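Local coordinates for phosphoribosylaminoimidazole-succinocarboxamide synthase (Thermotoga maritima, PDB 1KUT), which catalyses the ATP-dependent joining of L-aspartate to carboxyaminoimidazole ribonucleotide, giving SAICAR in de novo purine biosynthesis, at residues Leu36-Leu50 / Pro213-Arg225. Sequence-based numbering, arbitrary orientation.
Sequences LTGKGSICAETTAIL and PLKKYREVLELCR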
loop_
_atom_site.group_PDB
_atom_site.type_symbol
_atom_site.label_atom_id
_atom_site.label_comp_id
_atom_site.label_asym_id
_atom_site.label_seq_id
_atom_site.Cartn_x
_atom_site.Cartn_y
_atom_site.Cartn_z
ATOM N N LEU B 36 -14.351 23.113 18.303
ATOM C CA LEU B 36 -15.366 22.892 19.337
ATOM C C LEU B 36 -14.750 23.172 20.698
ATOM O O LEU B 36 -13.598 22.803 20.957
ATOM C CB LEU B 36 -15.874 21.446 19.315
ATOM C CG LEU B 36 -16.690 20.949 18.117
ATOM C CD1 LEU B 36 -16.787 19.429 18.187
ATOM C CD2 LEU B 36 -18.089 21.585 18.102
ATOM N N THR B 37 -15.531 23.803 21.571
ATOM C CA THR B 37 -15.081 24.156 22.914
ATOM C C THR B 37 -14.959 22.976 23.880
ATOM O O THR B 37 -15.891 22.184 24.032
ATOM C CB THR B 37 -16.031 25.203 23.545
ATOM O OG1 THR B 37 -15.664 25.427 24.911
ATOM C CG2 THR B 37 -17.480 24.720 23.481
ATOM N N GLY B 38 -13.801 22.873 24.533
ATOM C CA GLY B 38 -13.570 21.813 25.505
ATOM C C GLY B 38 -13.333 20.426 24.938
ATOM O O GLY B 38 -13.300 19.449 25.673
ATOM N N LYS B 39 -13.162 20.344 23.629
ATOM C CA LYS B 39 -12.926 19.076 22.959
ATOM C C LYS B 39 -11.509 18.509 23.261
ATOM O O LYS B 39 -11.311 17.288 23.305
ATOM C CB LYS B 39 -13.160 19.288 21.459
ATOM C CG LYS B 39 -12.872 18.110 20.551
ATOM C CD LYS B 39 -11.465 18.194 20.018
ATOM C CE LYS B 39 -11.250 17.216 18.891
ATOM N NZ LYS B 39 -9.848 17.300 18.415
ATOM N N GLY B 40 -10.540 19.396 23.495
ATOM C CA GLY B 40 -9.186 18.957 23.796
ATOM C C GLY B 40 -9.102 18.241 25.133
ATOM O O GLY B 40 -8.402 17.236 25.273
ATOM N N SER B 41 -9.825 18.758 26.123
ATOM C CA SER B 41 -9.855 18.181 27.466
ATOM C C SER B 41 -10.482 16.796 27.425
ATOM O O SER B 41 -10.061 15.879 28.130
ATOM C CB SER B 41 -10.675 19.086 28.381
ATOM O OG SER B 41 -10.333 20.448 28.144
ATOM N N ILE B 42 -11.500 16.663 26.584
ATOM C CA ILE B 42 -12.221 15.413 26.416
ATOM C C ILE B 42 -11.294 14.341 25.849
ATOM O O ILE B 42 -11.210 13.242 26.383
ATOM C CB ILE B 42 -13.449 15.627 25.473
ATOM C CG1 ILE B 42 -14.621 16.181 26.292
ATOM C CG2 ILE B 42 -13.818 14.341 24.755
ATOM C CD1 ILE B 42 -15.867 16.477 25.486
ATOM N N CYS B 43 -10.586 14.679 24.776
ATOM C CA CYS B 43 -9.686 13.727 24.137
ATOM C C CYS B 43 -8.479 13.389 25.019
ATOM O O CYS B 43 -8.056 12.235 25.089
ATOM C CB CYS B 43 -9.242 14.270 22.771
ATOM S SG CYS B 43 -10.582 14.239 21.497
ATOM N N ALA B 44 -7.940 14.389 25.707
ATOM C CA ALA B 44 -6.802 14.166 26.582
ATOM C C ALA B 44 -7.180 13.124 27.619
ATOM O O ALA B 44 -6.458 12.149 27.824
ATOM C CB ALA B 44 -6.388 15.477 27.273
ATOM N N GLU B 45 -8.326 13.311 28.261
ATOM C CA GLU B 45 -8.743 12.358 29.283
ATOM C C GLU B 45 -9.113 10.961 28.772
ATOM O O GLU B 45 -8.775 9.967 29.412
ATOM C CB GLU B 45 -9.891 12.929 30.110
ATOM C CG GLU B 45 -10.345 12.011 31.216
ATOM C CD GLU B 45 -11.479 12.608 32.027
ATOM O OE1 GLU B 45 -11.981 11.911 32.945
ATOM O OE2 GLU B 45 -11.863 13.779 31.742
ATOM N N THR B 46 -9.802 10.844 27.640
ATOM C CA THR B 46 -10.123 9.496 27.185
ATOM C C THR B 46 -8.826 8.814 26.725
ATOM O O THR B 46 -8.675 7.613 26.859
ATOM C CB THR B 46 -11.243 9.474 26.087
ATOM O OG1 THR B 46 -10.680 9.317 24.786
ATOM C CG2 THR B 46 -12.062 10.743 26.140
ATOM N N THR B 47 -7.867 9.585 26.230
ATOM C CA THR B 47 -6.584 9.002 25.833
ATOM C C THR B 47 -5.901 8.414 27.070
ATOM O O THR B 47 -5.458 7.266 27.055
ATOM C CB THR B 47 -5.636 10.068 25.220
ATOM O OG1 THR B 47 -6.196 10.552 23.997
ATOM C CG2 THR B 47 -4.250 9.476 24.933
ATOM N N ALA B 48 -5.838 9.206 28.144
ATOM C CA ALA B 48 -5.212 8.799 29.403
ATOM C C ALA B 48 -5.854 7.588 30.054
ATOM O O ALA B 48 -5.180 6.773 30.678
ATOM C CB ALA B 48 -5.211 9.951 30.367
ATOM N N ILE B 49 -7.168 7.483 29.934
ATOM C CA ILE B 49 -7.903 6.347 30.471
ATOM C C ILE B 49 -7.558 5.108 29.646
ATOM O O ILE B 49 -7.107 4.096 30.168
ATOM C CB ILE B 49 -9.428 6.617 30.395
ATOM C CG1 ILE B 49 -9.802 7.660 31.452
ATOM C CG2 ILE B 49 -10.214 5.314 30.521
ATOM C CD1 ILE B 49 -11.288 7.869 31.606
ATOM N N LEU B 50 -7.773 5.189 28.344
ATOM C CA LEU B 50 -7.462 4.068 27.473
ATOM C C LEU B 50 -5.992 3.598 27.602
ATOM O O LEU B 50 -5.736 2.414 27.814
ATOM C CB LEU B 50 -7.795 4.442 26.024
ATOM C CG LEU B 50 -9.214 4.187 25.473
ATOM C CD1 LEU B 50 -10.189 3.764 26.574
ATOM C CD2 LEU B 50 -9.704 5.427 24.730
ATOM N N PRO B 213 -21.212 18.075 17.081
ATOM C CA PRO B 213 -20.127 17.093 17.025
ATOM C C PRO B 213 -19.553 16.694 18.381
ATOM O O PRO B 213 -19.197 15.533 18.593
ATOM C CB PRO B 213 -19.094 17.784 16.140
ATOM C CG PRO B 213 -19.946 18.639 15.238
ATOM C CD PRO B 213 -20.921 19.226 16.210
ATOM N N LEU B 214 -19.470 17.644 19.304
ATOM C CA LEU B 214 -18.913 17.340 20.612
ATOM C C LEU B 214 -19.674 16.229 21.313
ATOM O O LEU B 214 -19.157 15.630 22.255
ATOM C CB LEU B 214 -18.894 18.590 21.505
ATOM C CG LEU B 214 -18.297 18.420 22.915
ATOM C CD1 LEU B 214 -16.789 18.201 22.831
ATOM C CD2 LEU B 214 -18.587 19.661 23.747
ATOM N N LYS B 215 -20.886 15.923 20.858
ATOM C CA LYS B 215 -21.667 14.887 21.528
ATOM C C LYS B 215 -21.062 13.479 21.535
ATOM O O LYS B 215 -21.078 12.800 22.569
ATOM C CB LYS B 215 -23.088 14.828 20.966
ATOM C CG LYS B 215 -23.966 13.874 21.758
ATOM C CD LYS B 215 -25.415 14.299 21.760
ATOM C CE LYS B 215 -26.180 13.550 22.838
ATOM N NZ LYS B 215 -27.563 14.079 23.000
ATOM N N LYS B 216 -20.540 13.026 20.397
ATOM C CA LYS B 216 -19.945 11.692 20.352
ATOM C C LYS B 216 -18.755 11.623 21.303
ATOM O O LYS B 216 -18.549 10.600 21.964
ATOM C CB LYS B 216 -19.491 11.319 18.931
ATOM C CG LYS B 216 -18.166 11.936 18.486
ATOM C CD LYS B 216 -17.683 11.327 17.167
ATOM C CE LYS B 216 -16.379 11.974 16.690
ATOM N NZ LYS B 216 -15.941 11.466 15.345
ATOM N N TYR B 217 -17.981 12.709 21.376
ATOM C CA TYR B 217 -16.819 12.762 22.259
ATOM C C TYR B 217 -17.248 12.662 23.714
ATOM O O TYR B 217 -16.662 11.903 24.496
ATOM C CB TYR B 217 -16.032 14.062 22.060
ATOM C CG TYR B 217 -15.398 14.194 20.696
ATOM C CD1 TYR B 217 -16.152 14.590 19.590
ATOM C CD2 TYR B 217 -14.042 13.904 20.503
ATOM C CE1 TYR B 217 -15.574 14.701 18.323
ATOM C CE2 TYR B 217 -13.452 14.003 19.235
ATOM C CZ TYR B 217 -14.228 14.404 18.153
ATOM O OH TYR B 217 -13.669 14.513 16.904
ATOM N N ARG B 218 -18.267 13.436 24.083
ATOM C CA ARG B 218 -18.750 13.408 25.450
ATOM C C ARG B 218 -19.190 11.993 25.788
ATOM O O ARG B 218 -18.848 11.472 26.851
ATOM C CB ARG B 218 -19.913 14.389 25.641
ATOM C CG ARG B 218 -19.523 15.871 25.535
ATOM C CD ARG B 218 -20.635 16.777 26.066
ATOM N NE ARG B 218 -21.928 16.455 25.457
ATOM C CZ ARG B 218 -22.432 17.041 24.369
ATOM N NH1 ARG B 218 -21.764 18.007 23.745
ATOM N NH2 ARG B 218 -23.608 16.639 23.892
ATOM N N GLU B 219 -19.934 11.367 24.875
ATOM C CA GLU B 219 -20.416 10.001 25.084
ATOM C C GLU B 219 -19.261 9.010 25.237
ATOM O O GLU B 219 -19.272 8.169 26.137
ATOM C CB GLU B 219 -21.351 9.579 23.934
ATOM C CG GLU B 219 -22.758 10.199 24.021
ATOM C CD GLU B 219 -23.697 9.779 22.882
ATOM O OE1 GLU B 219 -24.856 10.259 22.852
ATOM O OE2 GLU B 219 -23.282 8.978 22.016
ATOM N N VAL B 220 -18.261 9.102 24.364
ATOM C CA VAL B 220 -17.099 8.204 24.472
ATOM C C VAL B 220 -16.432 8.354 25.844
ATOM O O VAL B 220 -16.197 7.364 26.542
ATOM C CB VAL B 220 -16.042 8.489 23.375
ATOM C CG1 VAL B 220 -14.779 7.672 23.637
ATOM C CG2 VAL B 220 -16.609 8.136 22.015
ATOM N N LEU B 221 -16.138 9.589 26.238
ATOM C CA LEU B 221 -15.512 9.816 27.535
ATOM C C LEU B 221 -16.300 9.174 28.676
ATOM O O LEU B 221 -15.750 8.353 29.421
ATOM C CB LEU B 221 -15.347 11.316 27.818
ATOM C CG LEU B 221 -14.662 11.653 29.155
ATOM C CD1 LEU B 221 -13.322 10.931 29.253
ATOM C CD2 LEU B 221 -14.455 13.167 29.280
ATOM N N GLU B 222 -17.579 9.536 28.811
ATOM C CA GLU B 222 -18.417 8.990 29.886
ATOM C C GLU B 222 -18.325 7.475 29.874
ATOM O O GLU B 222 -18.242 6.821 30.907
ATOM C CB GLU B 222 -19.874 9.402 29.701
ATOM C CG GLU B 222 -20.068 10.890 29.423
ATOM C CD GLU B 222 -21.543 11.271 29.225
ATOM O OE1 GLU B 222 -22.229 10.638 28.376
ATOM O OE2 GLU B 222 -22.007 12.209 29.922
ATOM N N LEU B 223 -18.351 6.925 28.676
ATOM C CA LEU B 223 -18.253 5.491 28.488
ATOM C C LEU B 223 -16.940 4.973 29.082
ATOM O O LEU B 223 -16.934 4.023 29.861
ATOM C CB LEU B 223 -18.336 5.197 26.995
ATOM C CG LEU B 223 -18.216 3.762 26.516
ATOM C CD1 LEU B 223 -18.788 3.675 25.122
ATOM C CD2 LEU B 223 -16.760 3.341 26.527
ATOM N N CYS B 224 -15.827 5.611 28.726
ATOM C CA CYS B 224 -14.533 5.195 29.242
ATOM C C CYS B 224 -14.448 5.359 30.754
ATOM O O CYS B 224 -13.879 4.512 31.444
ATOM C CB CYS B 224 -13.412 5.973 28.545
ATOM S SG CYS B 224 -13.198 5.490 26.795
ATOM N N ARG B 225 -15.009 6.446 31.275
ATOM C CA ARG B 225 -15.001 6.672 32.720
ATOM C C ARG B 225 -15.760 5.540 33.409
ATOM O O ARG B 225 -15.302 4.967 34.407
ATOM C CB ARG B 225 -15.673 8.005 33.055
ATOM C CG ARG B 225 -14.822 9.230 32.759
ATOM C CD ARG B 225 -15.581 10.514 33.063
ATOM N NE ARG B 225 -14.733 11.700 32.956
ATOM C CZ ARG B 225 -15.185 12.948 33.030
ATOM N NH1 ARG B 225 -16.479 13.169 33.205
ATOM N NH2 ARG B 225 -14.349 13.979 32.947
#
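The Y217 ring meets K39 over one face, where K39 CG lies 4.3 Å above the ring plane, offset toward the rim. At the ring edge sits C43, with SG 4.7 Å from the Y217 ring centroid and 74° off its normal, a sulfur-aromatic contact. The polar ends of K39 and Y217 converge on D190: K39 NZ makes a salt bridge and Y217 OH a hydrogen bond. This shared carboxylate would help fix both side chains.

The R225 guanidinium is another flat group. L221 CD2 lies over one face, 3.6 Å above the plane, and the E45 carboxylate is at the edge. R225 holds E45 side-on in a two-bond salt bridge. R225 NE reaches E45 OE1 at 2.8 Å from above the carboxylate plane. R225 NH2 meets E45 OE2 at 2.8 Å, on its syn side. The two planes are 44° apart. E45 gets there with CG anti to the backbone N and the rest of its chain extended.

Between these polar ends the helices mesh through apolar side chains. I42 is a knob among L214, Y217, R218 and L221; its CG2 touches Y217 CB at 3.5 Å. L221 is the answering knob, among I42, E45, T46 and I49. Further along, I49 CG2 packs on C224 CB, and L50 CD1 reaches C224 SG at 3.5 Å. L50 and C224 also touch helix 138-160. At the other end L36, in the type II turn that leads into helix 39-50, lays CD1 against P213 CB.

The axes approach to 9.5 Å and cross at 31°, with both helices running in broadly the same direction. The arrangement is a near-parallel helix pair with knobs-into-holes packing, joining helix 39-55 to the C-terminal helix 214-229 of the SAICAR synthetase fold.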